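Local coordinates for 3-oxoacyl-[acyl-carrier-protein] synthase 2 (Rickettsia rickettsii, PDB 4JGA) that probably catalyses the decarboxylative condensation that lengthens an acyl chain by two carbons from malonyl-acyl carrier protein in bacterial fatty acid synthesis, at residues 104-109 and 170-175; 232-237 and 241-246. All blocks are in the same frame, centred on the assembly; numbering follows the deposited sequence.

Contact 1 (104-109 and 170-175); sequences EAVEDS and IKYGFS
Val106 meets the aromatic rings of Tyr172 and Phe174 through its two methyl groups, and this apolar packing makes up most of the contact. Val106 CG1, anti to the backbone N of its own residue (chi1 168°), is placed over the middle of the Tyr172 ring. It forms a CH-pi contact 3.8 Å from the ring centroid, only 12° off the normal. The opposite face of the same ring carries Lys171 CG, set toward the rim. Phe174 is met differently: Val106 CG2 approaches the edge of its ring, 4.1 Å from Phe174 CE2, while Tyr172 CB covers one face. The same methyl lies as near to Tyr172 CE2, so the beta-branched valine suits its place by filling the gap between the two aromatic side chains.

The polar link runs through a water. It lies in the plane of the Tyr172 ring, 2.6 Å from Tyr172 OH, and donates to Glu107 OE2 at 2.5 Å. The tyrosine thus packs its ring against valine while its hydroxyl reaches solvent. Lys171 NZ, 5.8 Å from Glu107 OE2, is too far for a salt bridge and instead bonds Phe79 O and Thr103 OG1.

The two helices end differently. Ser109 OG donates to Val106 O at 2.7 Å, a short side chain folding back onto the last turn of helix 93-109. Gly173 leaves helix 163-172 with positive phi (71°), a conformation glycine adopts easily, and the chain then turns so that Phe174 points back toward Val106.

Val106 and Phe174 both also touch Ile208 of strand 206-213. The arrangement is that of helix ends packed together on the central sheet of the thiolase fold, in its N-terminal half.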
ATOM      1  N   GLU A 104     -11.643 -10.316 -15.477  1.00 14.94           N
ATOM      2  CA  GLU A 104     -12.692 -11.270 -15.215  1.00 15.74           C
ATOM      3  C   GLU A 104     -13.788 -10.691 -14.251  1.00 15.24           C
ATOM      4  O   GLU A 104     -14.999 -10.800 -14.525  1.00 15.98           O
ATOM      5  CB  GLU A 104     -12.108 -12.573 -14.651  1.00 16.17           C
ATOM      6  CG  GLU A 104     -13.197 -13.636 -14.454  1.00 17.34           C
ATOM      7  CD  GLU A 104     -12.734 -14.927 -13.811  1.00 18.17           C
ATOM      8  OE1 GLU A 104     -11.594 -15.023 -13.322  1.00 17.66           O
ATOM      9  OE2 GLU A 104     -13.583 -15.869 -13.758  1.00 19.61           O
ATOM     10  N   ALA A 105     -13.367 -10.073 -13.137  1.00 14.10           N
ATOM     11  CA  ALA A 105     -14.310  -9.516 -12.187  1.00 13.63           C
ATOM     12  C   ALA A 105     -15.169  -8.417 -12.803  1.00 13.71           C
ATOM     13  O   ALA A 105     -16.381  -8.408 -12.629  1.00 14.08           O
ATOM     14  CB  ALA A 105     -13.600  -8.982 -10.965  1.00 12.74           C
ATOM     15  N   VAL A 106     -14.538  -7.489 -13.510  1.00 13.48           N
ATOM     16  CA  VAL A 106     -15.257  -6.397 -14.111  1.00 13.90           C
ATOM     17  C   VAL A 106     -16.270  -6.933 -15.136  1.00 15.17           C
ATOM     18  O   VAL A 106     -17.430  -6.574 -15.073  1.00 15.64           O
ATOM     19  CB  VAL A 106     -14.324  -5.374 -14.777  1.00 13.81           C
ATOM     20  CG1 VAL A 106     -15.130  -4.406 -15.641  1.00 14.75           C
ATOM     21  CG2 VAL A 106     -13.571  -4.615 -13.717  1.00 12.89           C
ATOM     22  N   GLU A 107     -15.836  -7.815 -16.023  1.00 15.87           N
ATOM     23  CA  GLU A 107     -16.745  -8.418 -17.000  1.00 17.38           C
ATOM     24  C   GLU A 107     -17.860  -9.227 -16.320  1.00 17.71           C
ATOM     25  O   GLU A 107     -18.996  -9.147 -16.738  1.00 18.65           O
ATOM     26  CB  GLU A 107     -15.984  -9.260 -17.999  1.00 18.21           C
ATOM     27  CG  GLU A 107     -15.160  -8.412 -18.953  1.00 18.52           C
ATOM     28  CD  GLU A 107     -14.465  -9.231 -20.042  1.00 19.65           C
ATOM     29  OE1 GLU A 107     -14.610 -10.494 -20.011  1.00 20.33           O
ATOM     30  OE2 GLU A 107     -13.758  -8.628 -20.913  1.00 20.14           O
ATOM     31  N   ASP A 108     -17.544  -9.952 -15.245  1.00 17.02           N
ATOM     32  CA  ASP A 108     -18.541 -10.701 -14.518  1.00 17.48           C
ATOM     33  C   ASP A 108     -19.619  -9.745 -13.960  1.00 17.30           C
ATOM     34  O   ASP A 108     -20.807 -10.037 -13.993  1.00 18.12           O
ATOM     35  CB  ASP A 108     -17.859 -11.480 -13.387  1.00 16.88           C
ATOM     36  CG  ASP A 108     -18.838 -12.291 -12.549  1.00 17.51           C
ATOM     37  OD1 ASP A 108     -19.742 -12.887 -13.165  1.00 18.74           O
ATOM     38  OD2 ASP A 108     -18.672 -12.356 -11.295  1.00 16.82           O
ATOM     39  N   SER A 109     -19.195  -8.587 -13.456  1.00 16.32           N
ATOM     40  CA  SER A 109     -20.129  -7.645 -12.857  1.00 16.22           C
ATOM     41  C   SER A 109     -20.986  -6.889 -13.861  1.00 17.31           C
ATOM     42  O   SER A 109     -21.990  -6.298 -13.485  1.00 17.54           O
ATOM     43  CB  SER A 109     -19.382  -6.616 -12.023  1.00 15.06           C
ATOM     44  OG  SER A 109     -18.666  -5.743 -12.867  1.00 14.99           O
ATOM     45  N   ILE A 170      -6.920   2.584 -16.344  1.00 10.38           N
ATOM     46  CA  ILE A 170      -6.783   2.983 -17.736  1.00 11.11           C
ATOM     47  C   ILE A 170      -7.644   2.110 -18.647  1.00 11.69           C
ATOM     48  O   ILE A 170      -8.294   2.599 -19.520  1.00 11.93           O
ATOM     49  CB  ILE A 170      -5.323   2.927 -18.168  1.00 11.32           C
ATOM     50  CG1 ILE A 170      -4.545   4.034 -17.425  1.00 11.00           C
ATOM     51  CG2 ILE A 170      -5.194   3.044 -19.721  1.00 12.03           C
ATOM     52  CD1 ILE A 170      -3.034   3.836 -17.464  1.00 10.96           C
ATOM     53  N   LYS A 171      -7.638   0.807 -18.407  1.00 11.79           N
ATOM     54  CA  LYS A 171      -8.373  -0.099 -19.225  1.00 12.33           C
ATOM     55  C   LYS A 171      -9.836   0.280 -19.259  1.00 12.54           C
ATOM     56  O   LYS A 171     -10.433   0.272 -20.335  1.00 12.88           O
ATOM     57  CB  LYS A 171      -8.247  -1.531 -18.691  1.00 12.33           C
ATOM     58  CG  LYS A 171      -8.894  -2.563 -19.617  1.00 13.14           C
ATOM     59  CD  LYS A 171      -8.370  -3.987 -19.372  1.00 13.22           C
ATOM     60  CE  LYS A 171      -8.993  -4.977 -20.358  1.00 14.07           C
ATOM     61  NZ  LYS A 171      -8.494  -6.359 -20.085  1.00 14.22           N
ATOM     62  N   TYR A 172     -10.439   0.575 -18.096  1.00 11.75           N
ATOM     63  CA  TYR A 172     -11.885   0.808 -18.052  1.00 12.02           C
ATOM     64  C   TYR A 172     -12.301   2.273 -17.885  1.00 11.81           C
ATOM     65  O   TYR A 172     -13.483   2.573 -17.815  1.00 12.29           O
ATOM     66  CB  TYR A 172     -12.537  -0.073 -16.972  1.00 11.80           C
ATOM     67  CG  TYR A 172     -12.380  -1.530 -17.300  1.00 12.15           C
ATOM     68  CD1 TYR A 172     -13.131  -2.116 -18.323  1.00 12.94           C
ATOM     69  CD2 TYR A 172     -11.495  -2.332 -16.595  1.00 11.83           C
ATOM     70  CE1 TYR A 172     -12.979  -3.465 -18.639  1.00 13.43           C
ATOM     71  CE2 TYR A 172     -11.358  -3.679 -16.895  1.00 12.28           C
ATOM     72  CZ  TYR A 172     -12.080  -4.237 -17.922  1.00 12.95           C
ATOM     73  OH  TYR A 172     -11.928  -5.571 -18.197  1.00 13.32           O
ATOM     74  N   GLY A 173     -11.349   3.186 -17.831  1.00 11.40           N
ATOM     75  CA  GLY A 173     -11.682   4.570 -17.526  1.00 11.40           C
ATOM     76  C   GLY A 173     -12.122   4.855 -16.071  1.00 10.83           C
ATOM     77  O   GLY A 173     -12.761   5.868 -15.833  1.00 11.65           O
ATOM     78  N   PHE A 174     -11.802   4.003 -15.104  1.00  9.96           N
ATOM     79  CA  PHE A 174     -12.278   4.223 -13.744  1.00  9.40           C
ATOM     80  C   PHE A 174     -11.460   5.339 -13.099  1.00  8.90           C
ATOM     81  O   PHE A 174     -10.240   5.228 -12.946  1.00  8.55           O
ATOM     82  CB  PHE A 174     -12.188   2.957 -12.925  1.00  9.13           C
ATOM     83  CG  PHE A 174     -13.026   1.820 -13.432  1.00  9.47           C
ATOM     84  CD1 PHE A 174     -14.202   2.016 -14.148  1.00 10.02           C
ATOM     85  CD2 PHE A 174     -12.669   0.525 -13.105  1.00  9.58           C
ATOM     86  CE1 PHE A 174     -14.999   0.944 -14.562  1.00 10.34           C
ATOM     87  CE2 PHE A 174     -13.429  -0.556 -13.538  1.00  9.93           C
ATOM     88  CZ  PHE A 174     -14.604  -0.347 -14.269  1.00 10.31           C
ATOM     89  N   SER A 175     -12.126   6.441 -12.775  1.00  8.72           N
ATOM     90  CA  SER A 175     -11.438   7.685 -12.422  1.00  8.60           C
ATOM     91  C   SER A 175     -11.692   8.144 -11.000  1.00  8.36           C
ATOM     92  O   SER A 175     -11.335   9.270 -10.612  1.00  8.29           O
ATOM     93  CB  SER A 175     -11.842   8.757 -13.430  1.00  9.07           C
ATOM     94  OG  SER A 175     -13.244   8.719 -13.634  1.00  9.09           O
TER
HETATM   95  O   HOH W   1     -12.933  -6.269 -20.500  1.00 18.58           O

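Contact 2 (232-237 and 241-246); sequences TKYNDN and ASRPWD
Tyr234 reaches across to Ala241 and Arg243, and its side chain meets a different part of them at each step. Tyr234 CB touches Ala241 CB at 3.6 Å, an approach close enough to suit alanine's small methyl. Tyr234 CG then passes 3.7 Å from Ala241 CA, the backbone lying oblique to the ring. Farther out, Tyr234 CZ meets the aliphatic part of the arginine, 3.9 Å from Arg243 CD.

At the tip, Tyr234 OH lies over one face of the guanidinium, 3.5 Å from Arg243 NE and displaced toward the rim. Ring and guanidinium planes are only 4° apart, yet it is chiefly the hydroxyl that overlies the cation. The hydroxyl's own hydrogen bond joins it to Asp248 OD2.

The rotation of the Arg243 guanidinium is fixed by partners of its N-H groups. Arg243 NE donates to Asp246 OD2 in the guanidinium plane (3.0 Å, 161°), forming a salt bridge that meets the carboxylate from above its plane; NH2 adds a weak bond to the same oxygen. NH1 bonds Lys240 O and NH2 pairs with Asp392, so the N-H groups are divided among two partners of arginine's own loop and Asp392 of the C-terminal part. The bend at chi3 (-47°) brings the guanidinium under the Tyr234 hydroxyl.

Each segment contains a beta turn. Asn237 N to Tyr234 O closes a type I turn; in the type II turn from Arg243 to Asp246, Pro244 fits the second position and Trp245 takes positive phi in the third. The second turn carries its own Arg243-Asp246 salt bridge, and the two pack together through Tyr234 in the long loop between helix 218-226 and strand 257-265 of the ketoacyl synthase fold.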
ATOM      1  N   THR A 232      10.235 -27.482   3.853  1.00 20.34           N
ATOM      2  CA  THR A 232      11.374 -27.933   3.057  1.00 20.74           C
ATOM      3  C   THR A 232      11.505 -29.462   3.063  1.00 22.18           C
ATOM      4  O   THR A 232      12.439 -29.983   2.488  1.00 22.64           O
ATOM      5  CB  THR A 232      12.695 -27.311   3.539  1.00 20.55           C
ATOM      6  OG1 THR A 232      12.928 -27.692   4.881  1.00 21.22           O
ATOM      7  CG2 THR A 232      12.656 -25.777   3.481  1.00 19.49           C
ATOM      8  N   LYS A 233      10.547 -30.150   3.676  1.00 22.85           N
ATOM      9  CA  LYS A 233      10.581 -31.587   3.856  1.00 24.48           C
ATOM     10  C   LYS A 233       9.691 -32.411   2.871  1.00 25.22           C
ATOM     11  O   LYS A 233       9.733 -33.637   2.884  1.00 26.34           O
ATOM     12  CB  LYS A 233      10.178 -31.924   5.318  1.00 24.99           C
ATOM     13  N   TYR A 234       8.890 -31.768   2.029  1.00 24.70           N
ATOM     14  CA  TYR A 234       8.037 -32.510   1.092  1.00 25.48           C
ATOM     15  C   TYR A 234       8.357 -32.183  -0.370  1.00 25.35           C
ATOM     16  O   TYR A 234       7.456 -32.254  -1.224  1.00 25.68           O
ATOM     17  CB  TYR A 234       6.565 -32.196   1.351  1.00 25.16           C
ATOM     18  CG  TYR A 234       5.944 -32.923   2.529  1.00 25.99           C
ATOM     19  CD1 TYR A 234       6.085 -32.423   3.814  1.00 25.64           C
ATOM     20  CD2 TYR A 234       5.198 -34.081   2.350  1.00 27.15           C
ATOM     21  CE1 TYR A 234       5.525 -33.061   4.899  1.00 26.48           C
ATOM     22  CE2 TYR A 234       4.608 -34.728   3.429  1.00 28.04           C
ATOM     23  CZ  TYR A 234       4.778 -34.201   4.702  1.00 27.71           C
ATOM     24  OH  TYR A 234       4.218 -34.818   5.776  1.00 28.63           O
ATOM     25  N   ASN A 235       9.615 -31.870  -0.686  1.00 25.24           N
ATOM     26  CA  ASN A 235       9.991 -31.555  -2.075  1.00 25.28           C
ATOM     27  C   ASN A 235       9.750 -32.714  -3.067  1.00 26.73           C
ATOM     28  O   ASN A 235       9.482 -32.464  -4.247  1.00 26.76           O
ATOM     29  CB  ASN A 235      11.450 -31.122  -2.181  1.00 24.90           C
ATOM     30  CG  ASN A 235      11.709 -29.768  -1.544  1.00 23.63           C
ATOM     31  OD1 ASN A 235      10.863 -28.859  -1.555  1.00 22.83           O
ATOM     32  ND2 ASN A 235      12.910 -29.607  -1.024  1.00 23.52           N
ATOM     33  N   ASP A 236       9.823 -33.946  -2.591  1.00 28.08           N
ATOM     34  CA  ASP A 236       9.535 -35.123  -3.418  1.00 29.86           C
ATOM     35  C   ASP A 236       8.057 -35.436  -3.553  1.00 30.26           C
ATOM     36  O   ASP A 236       7.674 -36.179  -4.451  1.00 31.05           O
ATOM     37  CB  ASP A 236      10.237 -36.340  -2.845  1.00 31.29           C
ATOM     38  CG  ASP A 236      11.748 -36.161  -2.841  1.00 31.58           C
ATOM     39  OD1 ASP A 236      12.266 -35.503  -3.751  1.00 31.02           O
ATOM     40  OD2 ASP A 236      12.428 -36.662  -1.930  1.00 32.76           O
ATOM     41  N   ASN A 237       7.226 -34.850  -2.694  1.00 29.81           N
ATOM     42  CA  ASN A 237       5.772 -35.046  -2.771  1.00 30.21           C
ATOM     43  C   ASN A 237       5.063 -33.717  -2.557  1.00 28.40           C
ATOM     44  O   ASN A 237       4.438 -33.508  -1.520  1.00 27.63           O
ATOM     45  CB  ASN A 237       5.305 -36.045  -1.702  1.00 31.63           C
ATOM     46  CG  ASN A 237       5.860 -37.426  -1.896  1.00 33.72           C
ATOM     47  OD1 ASN A 237       5.147 -38.320  -2.314  1.00 35.41           O
ATOM     48  ND2 ASN A 237       7.137 -37.621  -1.573  1.00 34.41           N
ATOM     49  N   ALA A 241       2.665 -31.222   0.921  1.00 19.48           N
ATOM     50  CA  ALA A 241       3.425 -30.265   1.749  1.00 18.63           C
ATOM     51  C   ALA A 241       2.547 -29.390   2.610  1.00 17.40           C
ATOM     52  O   ALA A 241       2.848 -29.173   3.795  1.00 17.51           O
ATOM     53  CB  ALA A 241       4.319 -29.384   0.874  1.00 18.27           C
ATOM     54  N   SER A 242       1.503 -28.838   2.006  1.00 16.44           N
ATOM     55  CA  SER A 242       0.670 -27.839   2.675  1.00 15.25           C
ATOM     56  C   SER A 242      -0.434 -28.600   3.439  1.00 15.59           C
ATOM     57  O   SER A 242      -1.380 -29.118   2.834  1.00 15.78           O
ATOM     58  CB  SER A 242       0.101 -26.863   1.666  1.00 14.31           C
ATOM     59  OG  SER A 242      -0.552 -25.784   2.283  1.00 13.29           O
ATOM     60  N   ARG A 243      -0.272 -28.680   4.765  1.00 15.58           N
ATOM     61  CA  ARG A 243      -1.090 -29.552   5.618  1.00 15.99           C
ATOM     62  C   ARG A 243      -1.529 -28.859   6.913  1.00 15.39           C
ATOM     63  O   ARG A 243      -1.147 -29.253   8.018  1.00 15.74           O
ATOM     64  CB  ARG A 243      -0.362 -30.878   5.885  1.00 17.14           C
ATOM     65  CG  ARG A 243       1.075 -30.765   6.357  1.00 17.55           C
ATOM     66  CD  ARG A 243       1.855 -32.050   6.071  1.00 18.70           C
ATOM     67  NE  ARG A 243       1.132 -33.253   6.475  1.00 19.58           N
ATOM     68  CZ  ARG A 243       0.648 -34.215   5.673  1.00 20.26           C
ATOM     69  NH1 ARG A 243       0.795 -34.198   4.353  1.00 20.15           N
ATOM     70  NH2 ARG A 243      -0.008 -35.238   6.219  1.00 21.11           N
ATOM     71  N   PRO A 244      -2.380 -27.831   6.768  1.00 14.37           N
ATOM     72  CA  PRO A 244      -2.782 -27.033   7.920  1.00 13.91           C
ATOM     73  C   PRO A 244      -3.394 -27.874   9.034  1.00 14.41           C
ATOM     74  O   PRO A 244      -4.214 -28.755   8.780  1.00 14.86           O
ATOM     75  CB  PRO A 244      -3.790 -26.023   7.341  1.00 13.22           C
ATOM     76  CG  PRO A 244      -3.485 -26.003   5.864  1.00 13.17           C
ATOM     77  CD  PRO A 244      -3.087 -27.424   5.548  1.00 13.97           C
ATOM     78  N   TRP A 245      -2.932 -27.596  10.247  1.00 14.42           N
ATOM     79  CA  TRP A 245      -3.311 -28.269  11.493  1.00 15.08           C
ATOM     80  C   TRP A 245      -2.920 -29.749  11.583  1.00 16.29           C
ATOM     81  O   TRP A 245      -3.292 -30.423  12.550  1.00 16.91           O
ATOM     82  CB  TRP A 245      -4.791 -28.062  11.804  1.00 14.80           C
ATOM     83  CG  TRP A 245      -5.192 -26.643  11.743  1.00 13.83           C
ATOM     84  CD1 TRP A 245      -4.860 -25.628  12.634  1.00 13.47           C
ATOM     85  CD2 TRP A 245      -6.003 -26.037  10.744  1.00 13.19           C
ATOM     86  NE1 TRP A 245      -5.422 -24.427  12.214  1.00 12.66           N
ATOM     87  CE2 TRP A 245      -6.129 -24.651  11.073  1.00 12.41           C
ATOM     88  CE3 TRP A 245      -6.640 -26.512   9.598  1.00 13.12           C
ATOM     89  CZ2 TRP A 245      -6.852 -23.779  10.297  1.00 11.79           C
ATOM     90  CZ3 TRP A 245      -7.370 -25.625   8.838  1.00 12.47           C
ATOM     91  CH2 TRP A 245      -7.487 -24.291   9.189  1.00 11.83           C
ATOM     92  N   ASP A 246      -2.198 -30.258  10.573  1.00 16.72           N
ATOM     93  CA  ASP A 246      -1.712 -31.635  10.582  1.00 17.89           C
ATOM     94  C   ASP A 246      -0.444 -31.675  11.436  1.00 18.60           C
ATOM     95  O   ASP A 246       0.351 -30.725  11.448  1.00 17.98           O
ATOM     96  CB  ASP A 246      -1.404 -32.144   9.181  1.00 18.00           C
ATOM     97  CG  ASP A 246      -1.061 -33.618   9.167  1.00 19.27           C
ATOM     98  OD1 ASP A 246      -2.013 -34.440   9.142  1.00 19.71           O
ATOM     99  OD2 ASP A 246       0.167 -33.946   9.186  1.00 19.82           O
TER

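Contacts 1 and 2 lie on opposite sides of the chain's centre, their own centres 38 Å apart and their nearest atoms about 22 Å apart, so neither touches the other. The chain joins them in sequence: strand 206-213, whose Ile208 packs under contact 1, runs on through helix 218-226 into the loop of contact 2. Contact 1 also borders the dimer interface, for Ser175 O bonds Arg304 of the second subunit, whereas no other chain of the assembly touches contact 2. Contact 2 instead faces the C-terminal half, where Trp245 packs on Ala325, one of the potassium site residues, and Ser242 OG bonds Lys358 O.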